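Side-chain contacts in mevalonate kinase, putative (Leishmania major, PDB 2HFS), which probably catalyses the ATP-dependent phosphorylation of (R)-mevalonate to (R)-5-phosphomevalonate, an early step of isoprenoid biosynthesis: residues A[126-129]-A[130-133]; A[7-10]-A[11-15]; A[218-221]-A[222-226]; A[200-203]-A[204-208]. One frame throughout, in Å; residues are numbered along the deposited sequence.

Contact 1: A[126-129]-A[130-133]; sequences LSEL and YQLN
Q131 folds back on E128 in a Schellman motif that ends helix 114-130, within the N-terminal GHMP kinase region. Positive phi at Q131 (45°) turns the chain off the helix, so that L132 N donates to S127 O at 2.8 Å, on a lone pair in the carbonyl plane, while Q131 N approaches E128 O from above its carbonyl plane. The side chain then adds a second grip: bent at chi2 (-76°), it brings NE2 to 2.9 Å from E128 O, a nearly straight bond lying in the planes of both carbonyl and amide. A glutamine amide suits this place because it supplies an extra N-H to a carbonyl at the end of a helix.

On the buried side, Y130 and L126 run alongside each other, pointing the same way, with L126 CD2 3.9 Å from Y130 CE2. L129 comes in obliquely, its CD2 3.8 Å from the same CE2. L126 O sits at the ring edge and in its plane, besides accepting from Y130 N. L98 of strand 97-103 packs against all three. Beyond the turn, water 1 accepts from N133 N at 2.8 Å and donates weakly to S127 O at 3.3 Å.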
loop_
_atom_site.group_PDB
_atom_site.type_symbol
_atom_site.label_atom_id
_atom_site.label_comp_id
_atom_site.label_asym_id
_atom_site.label_seq_id
_atom_site.Cartn_x
_atom_site.Cartn_y
_atom_site.Cartn_z
ATOM N N LEU A 126 1.765 7.829 -19.163
ATOM C CA LEU A 126 2.194 9.105 -19.727
ATOM C C LEU A 126 3.594 8.961 -20.315
ATOM O O LEU A 126 3.862 9.440 -21.440
ATOM C CB LEU A 126 2.152 10.226 -18.672
ATOM C CG LEU A 126 0.757 10.665 -18.200
ATOM C CD1 LEU A 126 0.868 11.565 -16.946
ATOM C CD2 LEU A 126 0.005 11.402 -19.319
ATOM N N SER A 127 4.487 8.303 -19.567
ATOM C CA SER A 127 5.827 8.069 -20.079
ATOM C C SER A 127 5.742 7.354 -21.418
ATOM O O SER A 127 6.428 7.732 -22.375
ATOM C CB SER A 127 6.666 7.242 -19.096
ATOM O OG SER A 127 7.983 7.062 -19.604
ATOM N N GLU A 128 4.886 6.336 -21.501
ATOM C CA GLU A 128 4.722 5.653 -22.778
ATOM C C GLU A 128 4.248 6.609 -23.866
ATOM O O GLU A 128 4.888 6.733 -24.906
ATOM C CB GLU A 128 3.777 4.457 -22.710
ATOM C CG GLU A 128 3.689 3.762 -24.064
ATOM C CD GLU A 128 2.899 2.475 -24.090
ATOM O OE1 GLU A 128 2.559 1.941 -23.026
ATOM O OE2 GLU A 128 2.626 1.989 -25.213
ATOM N N LEU A 129 3.131 7.287 -23.615
ATOM C CA LEU A 129 2.438 8.004 -24.667
ATOM C C LEU A 129 3.249 9.193 -25.152
ATOM O O LEU A 129 3.269 9.488 -26.348
ATOM C CB LEU A 129 1.071 8.460 -24.184
ATOM C CG LEU A 129 0.093 8.811 -25.313
ATOM C CD1 LEU A 129 -0.619 7.547 -25.734
ATOM C CD2 LEU A 129 -0.912 9.812 -24.805
ATOM N N TYR A 130 3.935 9.852 -24.217
ATOM C CA TYR A 130 4.796 10.995 -24.525
ATOM C C TYR A 130 6.257 10.583 -24.772
ATOM O O TYR A 130 7.129 11.434 -25.023
ATOM C CB TYR A 130 4.646 12.064 -23.425
ATOM C CG TYR A 130 3.252 12.678 -23.452
ATOM C CD1 TYR A 130 3.012 13.870 -24.121
ATOM C CD2 TYR A 130 2.163 12.025 -22.848
ATOM C CE1 TYR A 130 1.721 14.422 -24.174
ATOM C CE2 TYR A 130 0.873 12.555 -22.909
ATOM C CZ TYR A 130 0.661 13.743 -23.584
ATOM O OH TYR A 130 -0.608 14.271 -23.610
ATOM N N GLN A 131 6.503 9.273 -24.734
ATOM C CA GLN A 131 7.842 8.679 -24.891
ATOM C C GLN A 131 8.894 9.414 -24.061
ATOM O O GLN A 131 9.875 9.947 -24.594
ATOM C CB GLN A 131 8.266 8.602 -26.374
ATOM C CG GLN A 131 7.486 7.621 -27.235
ATOM C CD GLN A 131 7.879 6.181 -27.008
ATOM O OE1 GLN A 131 8.909 5.729 -27.502
ATOM N NE2 GLN A 131 7.043 5.446 -26.281
ATOM N N LEU A 132 8.686 9.427 -22.748
ATOM C CA LEU A 132 9.541 10.200 -21.851
ATOM C C LEU A 132 10.679 9.350 -21.323
ATOM O O LEU A 132 11.637 9.887 -20.754
ATOM C CB LEU A 132 8.738 10.758 -20.673
ATOM C CG LEU A 132 7.512 11.613 -21.005
ATOM C CD1 LEU A 132 6.738 11.947 -19.749
ATOM C CD2 LEU A 132 7.908 12.888 -21.790
ATOM N N ASN A 133 10.555 8.031 -21.503
ATOM C CA ASN A 133 11.530 7.053 -20.996
ATOM C C ASN A 133 11.889 7.308 -19.529
ATOM O O ASN A 133 13.071 7.319 -19.161
ATOM C CB ASN A 133 12.811 7.058 -21.848
ATOM C CG ASN A 133 12.563 6.660 -23.295
ATOM O OD1 ASN A 133 12.893 7.412 -24.214
ATOM N ND2 ASN A 133 11.995 5.476 -23.504
HETATM O O HOH W 1 9.313 6.321 -23.287
#

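Contact 2: A[7-10]-A[11-15]; sequences PVKS and KTTGK
From K9 to T13 the chain is largely extended, interrupted at S10, whose psi of -19° puts a kink between the two segments, and turning again at T13. This irregular loop before strand 17-25 is held on both flanks by its backbone: V8 and K9 bond to L129 at the end of helix 114-130, whereas S10 and T12 bond to I51 and L49 of strand 36-52. It thereby ties a helix end to a strand of the mixed sheet.

K9 spans the kink. Its CB points toward segment 11-15, and a bend at chi3 (69°) directs the end of the chain onward to T13. CE passes K11 O at 3.5 Å, and NZ donates to T13 OG1 at 2.8 Å, the two side chains crossing at about a right angle. T13 CG2 stands 3.9 Å from K9 NZ, so methyl and hydroxyl both lie near the ammonium. A long, flexible lysine is well suited to this reach, and threonine offers a compact acceptor on a short stem. K11 instead extends its chain over R48 and E50. Its backbone N is covered by the contact and has no partner in the model.

E128 of helix 114-130 completes the cluster: its carboxylate forms a salt bridge with K9 NZ and accepts from T13 N and G14 N. With a carboxylate and a hydroxyl both accepting from it, the K9 ammonium is probably kept charged.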
loop_
_atom_site.group_PDB
_atom_site.type_symbol
_atom_site.label_atom_id
_atom_site.label_comp_id
_atom_site.label_asym_id
_atom_site.label_seq_id
_atom_site.Cartn_x
_atom_site.Cartn_y
_atom_site.Cartn_z
ATOM N N PRO A 7 2.520 14.591 -27.471
ATOM C CA PRO A 7 2.268 13.147 -27.543
ATOM C C PRO A 7 2.919 12.523 -28.760
ATOM O O PRO A 7 2.782 13.033 -29.882
ATOM C CB PRO A 7 0.738 13.042 -27.649
ATOM C CG PRO A 7 0.216 14.379 -27.270
ATOM C CD PRO A 7 1.276 15.359 -27.655
ATOM N N VAL A 8 3.640 11.437 -28.525
ATOM C CA VAL A 8 4.364 10.751 -29.578
ATOM C C VAL A 8 3.518 9.597 -30.093
ATOM O O VAL A 8 3.377 9.433 -31.301
ATOM C CB VAL A 8 5.754 10.271 -29.119
ATOM C CG1 VAL A 8 6.479 9.544 -30.244
ATOM C CG2 VAL A 8 6.583 11.442 -28.670
ATOM N N LYS A 9 2.937 8.824 -29.169
ATOM C CA LYS A 9 1.988 7.768 -29.506
ATOM C C LYS A 9 0.515 8.279 -29.472
ATOM O O LYS A 9 0.198 9.265 -28.800
ATOM C CB LYS A 9 2.165 6.573 -28.547
ATOM C CG LYS A 9 3.546 5.919 -28.592
ATOM C CD LYS A 9 3.615 4.640 -27.751
ATOM C CE LYS A 9 2.788 3.492 -28.334
ATOM N NZ LYS A 9 3.295 2.159 -27.917
ATOM N N SER A 10 -0.376 7.590 -30.185
ATOM C CA SER A 10 -1.798 7.939 -30.181
ATOM C C SER A 10 -2.591 7.118 -29.148
ATOM O O SER A 10 -3.696 7.491 -28.748
ATOM C CB SER A 10 -2.408 7.800 -31.582
ATOM O OG SER A 10 -2.445 6.454 -32.007
ATOM N N LYS A 11 -2.013 6.001 -28.730
ATOM C CA LYS A 11 -2.646 5.093 -27.795
ATOM C C LYS A 11 -1.528 4.276 -27.164
ATOM O O LYS A 11 -0.616 3.866 -27.876
ATOM C CB LYS A 11 -3.629 4.198 -28.571
ATOM C CG LYS A 11 -4.395 3.155 -27.762
ATOM C CD LYS A 11 -5.192 2.200 -28.708
ATOM C CE LYS A 11 -6.133 1.299 -27.893
ATOM N NZ LYS A 11 -7.133 0.508 -28.712
ATOM N N THR A 12 -1.584 4.039 -25.845
ATOM C CA THR A 12 -0.645 3.092 -25.209
ATOM C C THR A 12 -0.918 1.642 -25.589
ATOM O O THR A 12 -2.072 1.258 -25.820
ATOM C CB THR A 12 -0.633 3.239 -23.662
ATOM O OG1 THR A 12 -1.955 3.033 -23.143
ATOM C CG2 THR A 12 -0.262 4.655 -23.276
ATOM N N THR A 13 0.157 0.849 -25.657
ATOM C CA THR A 13 0.105 -0.566 -26.027
ATOM C C THR A 13 0.840 -1.430 -25.008
ATOM O O THR A 13 0.850 -2.664 -25.117
ATOM C CB THR A 13 0.763 -0.820 -27.409
ATOM O OG1 THR A 13 2.143 -0.380 -27.379
ATOM C CG2 THR A 13 0.103 0.009 -28.520
ATOM N N GLY A 14 1.472 -0.780 -24.031
ATOM C CA GLY A 14 2.231 -1.502 -23.007
ATOM C C GLY A 14 1.326 -1.882 -21.855
ATOM O O GLY A 14 0.101 -1.695 -21.947
ATOM N N LYS A 15 1.920 -2.385 -20.771
ATOM C CA LYS A 15 1.179 -2.716 -19.560
ATOM C C LYS A 15 1.637 -1.822 -18.388
ATOM O O LYS A 15 2.539 -2.178 -17.607
ATOM C CB LYS A 15 1.297 -4.205 -19.232
ATOM C CG LYS A 15 0.378 -4.656 -18.103
ATOM C CD LYS A 15 0.097 -6.155 -18.160
ATOM C CE LYS A 15 -0.826 -6.569 -17.031
ATOM N NZ LYS A 15 -2.223 -6.156 -17.322
#

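Contact 3: A[218-221]-A[222-226]; sequences QFKR and LYDNY
K220 carries its CG anti to the backbone N (chi1 177°) and bends at chi2 (59°), which sends the chain forward along the helix; D224, with its CG beside its own backbone N (chi1 -68°), turns its carboxylate back to meet it. The two cross obliquely. NZ donates to D224 OD1 at 2.9 Å, using the syn lone pair of that oxygen, and the pair forms a salt bridge. K220 CE lies 3.2 Å from D224 OD2, so the methylene end of the lysine runs close to the carboxylate as well. D224 OD1 also sits at the edge of the Y223 ring, in its plane, while K220 NZ stands obliquely to that ring, 4.0 Å from CD1.

This is an i to i+4 ion pair on helix 216-239, and the regular helical bonds run beneath it, with Y223 N donating to F219 O at 2.8 Å. Lysine and aspartate one turn apart suit the outer side of such a helix. R221 and N225 share that spacing: they lie side by side, pointing the same way, with R221 CG 4.0 Å from N225 ND2 and the guanidinium and amide planes inclined to each other.

Of the residues that touch here, F219 and L222 are buried. F219 reaches Y223 obliquely, CE1 to CB 4.1 Å, and also rests on V208 and K212 of helix 201-214; its ring meets that of H32. Leucine fits at position 222, where the branched side chain touches M211 of helix 201-214 and L255 of helix 242-258, its CG 3.5 Å from Q218 O.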
loop_
_atom_site.group_PDB
_atom_site.type_symbol
_atom_site.label_atom_id
_atom_site.label_comp_id
_atom_site.label_asym_id
_atom_site.label_seq_id
_atom_site.Cartn_x
_atom_site.Cartn_y
_atom_site.Cartn_z
ATOM N N GLN A 218 7.464 4.482 29.017
ATOM C CA GLN A 218 6.696 3.326 28.543
ATOM C C GLN A 218 6.815 3.211 27.036
ATOM O O GLN A 218 7.089 2.119 26.516
ATOM C CB GLN A 218 5.220 3.342 28.967
ATOM C CG GLN A 218 4.567 1.947 28.754
ATOM C CD GLN A 218 3.085 1.836 29.151
ATOM O OE1 GLN A 218 2.661 2.354 30.183
ATOM N NE2 GLN A 218 2.314 1.119 28.338
ATOM N N PHE A 219 6.635 4.336 26.339
ATOM C CA PHE A 219 6.747 4.351 24.889
ATOM C C PHE A 219 8.115 3.829 24.419
ATOM O O PHE A 219 8.184 2.944 23.572
ATOM C CB PHE A 219 6.424 5.716 24.286
ATOM C CG PHE A 219 6.348 5.694 22.790
ATOM C CD1 PHE A 219 7.505 5.741 22.019
ATOM C CD2 PHE A 219 5.116 5.582 22.144
ATOM C CE1 PHE A 219 7.432 5.692 20.625
ATOM C CE2 PHE A 219 5.044 5.531 20.756
ATOM C CZ PHE A 219 6.201 5.591 20.005
ATOM N N LYS A 220 9.190 4.351 25.000
ATOM C CA LYS A 220 10.529 3.892 24.673
ATOM C C LYS A 220 10.643 2.390 24.877
ATOM O O LYS A 220 11.311 1.705 24.105
ATOM C CB LYS A 220 11.588 4.635 25.506
ATOM C CG LYS A 220 13.020 4.165 25.267
ATOM C CD LYS A 220 13.477 4.315 23.815
ATOM C CE LYS A 220 14.979 4.031 23.698
ATOM N NZ LYS A 220 15.395 3.850 22.283
ATOM N N ARG A 221 9.985 1.864 25.913
ATOM C CA ARG A 221 9.987 0.406 26.086
ATOM C C ARG A 221 9.332 -0.308 24.885
ATOM O O ARG A 221 9.917 -1.229 24.328
ATOM C CB ARG A 221 9.335 -0.022 27.402
ATOM C CG ARG A 221 9.461 -1.511 27.645
ATOM C CD ARG A 221 8.790 -2.036 28.915
ATOM N NE ARG A 221 7.330 -2.102 28.833
ATOM C CZ ARG A 221 6.501 -1.383 29.594
ATOM N NH1 ARG A 221 5.184 -1.520 29.460
ATOM N NH2 ARG A 221 6.984 -0.529 30.494
ATOM N N LEU A 222 8.140 0.133 24.484
ATOM C CA LEU A 222 7.435 -0.474 23.336
ATOM C C LEU A 222 8.196 -0.322 22.018
ATOM O O LEU A 222 8.198 -1.224 21.170
ATOM C CB LEU A 222 6.041 0.136 23.191
ATOM C CG LEU A 222 5.174 0.081 24.441
ATOM C CD1 LEU A 222 3.803 0.731 24.188
ATOM C CD2 LEU A 222 5.043 -1.371 24.938
ATOM N N TYR A 223 8.808 0.843 21.843
ATOM C CA TYR A 223 9.650 1.129 20.689
ATOM C C TYR A 223 10.843 0.171 20.596
ATOM O O TYR A 223 11.164 -0.333 19.516
ATOM C CB TYR A 223 10.155 2.573 20.763
ATOM C CG TYR A 223 11.081 2.920 19.628
ATOM C CD1 TYR A 223 12.457 2.737 19.745
ATOM C CD2 TYR A 223 10.578 3.400 18.421
ATOM C CE1 TYR A 223 13.314 3.039 18.685
ATOM C CE2 TYR A 223 11.425 3.712 17.363
ATOM C CZ TYR A 223 12.787 3.529 17.500
ATOM O OH TYR A 223 13.613 3.837 16.447
ATOM N N ASP A 224 11.524 -0.081 21.712
ATOM C CA ASP A 224 12.695 -0.959 21.634
ATOM C C ASP A 224 12.229 -2.386 21.414
ATOM O O ASP A 224 12.845 -3.137 20.662
ATOM C CB ASP A 224 13.554 -0.886 22.889
ATOM C CG ASP A 224 14.248 0.449 23.051
ATOM O OD1 ASP A 224 14.518 1.137 22.038
ATOM O OD2 ASP A 224 14.562 0.873 24.181
ATOM N N ASN A 225 11.125 -2.730 22.071
ATOM C CA ASN A 225 10.451 -4.004 21.869
ATOM C C ASN A 225 10.194 -4.203 20.386
ATOM O O ASN A 225 10.385 -5.302 19.863
ATOM C CB ASN A 225 9.131 -4.052 22.662
ATOM C CG ASN A 225 9.356 -4.253 24.176
ATOM O OD1 ASN A 225 10.489 -4.451 24.630
ATOM N ND2 ASN A 225 8.275 -4.206 24.953
ATOM N N TYR A 226 9.784 -3.127 19.715
ATOM C CA TYR A 226 9.605 -3.175 18.260
ATOM C C TYR A 226 10.883 -3.458 17.465
ATOM O O TYR A 226 10.890 -4.316 16.568
ATOM C CB TYR A 226 8.873 -1.952 17.683
ATOM C CG TYR A 226 8.815 -2.113 16.184
ATOM C CD1 TYR A 226 9.690 -1.395 15.345
ATOM C CD2 TYR A 226 7.980 -3.088 15.604
ATOM C CE1 TYR A 226 9.685 -1.592 13.958
ATOM C CE2 TYR A 226 7.974 -3.302 14.218
ATOM C CZ TYR A 226 8.831 -2.559 13.405
ATOM O OH TYR A 226 8.817 -2.782 12.050
#

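Contact 4: A[200-203]-A[204-208]; sequences STAK and VVNDV
S200 and V204 open the first turn of helix 201-214, V204 N donating to S200 O at 3.0 Å and V205 N to T201 O at 2.8 Å, both nearly straight. V204 is buried; its CG2 lies 3.4 Å from S200 O, and its side chain packs on H28, V261, T286 and R288. T201 and V205, one turn apart, lie side by side and point the same way, with their CG2 methyls 4.1 Å apart. Each residue branches at CB, so that one branch supplies the methyl that meets its neighbour, and in T201 the other is the hydroxyl that bonds to T286 OG1.

K203 and D207 cross obliquely on another side. The lysine chain bends at chi4 (-44°), bringing NZ to 3.5 Å from D207 OD2, a long salt bridge. Water 2 spans the same pair, accepting from K203 NZ at 2.9 Å and donating to D207 OD2 at 2.7 Å. R288 NH1 is a second cationic partner of that oxygen.

At the start of the helix the S200 hydroxyl reaches forward to K203 N, which donates weakly to OG over 3.4 Å. Serine, with a short side chain that can accept, serves as the N-cap, covering a first-turn N-H that has no preceding helical carbonyl.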
loop_
_atom_site.group_PDB
_atom_site.type_symbol
_atom_site.label_atom_id
_atom_site.label_comp_id
_atom_site.label_asym_id
_atom_site.label_seq_id
_atom_site.Cartn_x
_atom_site.Cartn_y
_atom_site.Cartn_z
ATOM N N SER A 200 -7.994 8.312 10.035
ATOM C CA SER A 200 -7.139 9.444 9.673
ATOM C C SER A 200 -5.712 9.241 10.164
ATOM O O SER A 200 -5.423 9.398 11.357
ATOM C CB SER A 200 -7.693 10.757 10.234
ATOM O OG SER A 200 -6.767 11.821 10.037
ATOM N N THR A 201 -4.826 8.900 9.234
ATOM C CA THR A 201 -3.402 8.713 9.538
ATOM C C THR A 201 -2.855 9.817 10.443
ATOM O O THR A 201 -2.347 9.540 11.534
ATOM C CB THR A 201 -2.592 8.627 8.232
ATOM O OG1 THR A 201 -3.080 7.528 7.456
ATOM C CG2 THR A 201 -1.142 8.238 8.505
ATOM N N ALA A 202 -2.979 11.064 9.984
ATOM C CA ALA A 202 -2.516 12.229 10.742
ATOM C C ALA A 202 -3.031 12.249 12.189
ATOM O O ALA A 202 -2.251 12.475 13.115
ATOM C CB ALA A 202 -2.879 13.525 10.013
ATOM N N LYS A 203 -4.327 11.995 12.374
ATOM C CA LYS A 203 -4.957 11.971 13.703
ATOM C C LYS A 203 -4.453 10.853 14.631
ATOM O O LYS A 203 -4.241 11.070 15.827
ATOM C CB LYS A 203 -6.475 11.897 13.571
ATOM C CG LYS A 203 -7.183 11.487 14.842
ATOM C CD LYS A 203 -8.668 11.813 14.806
ATOM C CE LYS A 203 -9.268 11.753 16.208
ATOM N NZ LYS A 203 -8.793 10.563 16.975
ATOM N N VAL A 204 -4.282 9.654 14.080
ATOM C CA VAL A 204 -3.813 8.511 14.864
ATOM C C VAL A 204 -2.332 8.696 15.211
ATOM O O VAL A 204 -1.909 8.477 16.358
ATOM C CB VAL A 204 -4.062 7.174 14.093
ATOM C CG1 VAL A 204 -3.514 6.003 14.870
ATOM C CG2 VAL A 204 -5.566 6.980 13.810
ATOM N N VAL A 205 -1.542 9.098 14.213
ATOM C CA VAL A 205 -0.106 9.336 14.403
ATOM C C VAL A 205 0.122 10.387 15.481
ATOM O O VAL A 205 1.035 10.265 16.279
ATOM C CB VAL A 205 0.626 9.723 13.074
ATOM C CG1 VAL A 205 1.994 10.337 13.345
ATOM C CG2 VAL A 205 0.790 8.502 12.150
ATOM N N ASN A 206 -0.722 11.412 15.513
ATOM C CA ASN A 206 -0.607 12.443 16.552
ATOM C C ASN A 206 -1.041 11.975 17.943
ATOM O O ASN A 206 -0.421 12.347 18.954
ATOM C CB ASN A 206 -1.305 13.718 16.108
ATOM C CG ASN A 206 -0.660 14.308 14.875
ATOM O OD1 ASN A 206 0.572 14.313 14.750
ATOM N ND2 ASN A 206 -1.479 14.810 13.956
ATOM N N ASP A 207 -2.066 11.128 17.997
ATOM C CA ASP A 207 -2.400 10.413 19.238
ATOM C C ASP A 207 -1.198 9.622 19.769
ATOM O O ASP A 207 -0.957 9.602 20.971
ATOM C CB ASP A 207 -3.592 9.468 19.047
ATOM C CG ASP A 207 -4.927 10.188 19.076
ATOM O OD1 ASP A 207 -4.951 11.424 19.238
ATOM O OD2 ASP A 207 -6.007 9.596 18.922
ATOM N N VAL A 208 -0.452 8.969 18.873
ATOM C CA VAL A 208 0.744 8.222 19.279
ATOM C C VAL A 208 1.827 9.178 19.801
ATOM O O VAL A 208 2.483 8.885 20.810
ATOM C CB VAL A 208 1.266 7.266 18.154
ATOM C CG1 VAL A 208 2.497 6.477 18.618
ATOM C CG2 VAL A 208 0.172 6.298 17.733
HETATM O O HOH W 2 -8.456 10.174 19.811
#

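The four contacts form two pairs in well-separated regions of the molecule. Contacts 1 and 2 touch, with centres about 8 Å apart: the carboxylate of contact 1 anchors the loop of contact 2, and Y130 CE1 packs 3.4 Å from P7 N. Contacts 3 and 4 have centres about 18 Å apart, on successive helices, and meet where F219 CE2 lies 3.5 Å from V208 CG1. Between the pairs the separation is large: contact 1 and contact 3 are about 47 Å apart by centres, on opposite sides of the chain's centre, as are contacts 2 and 3 at about 51 Å. None of the partners named for the four contacts is a substrate or nucleotide.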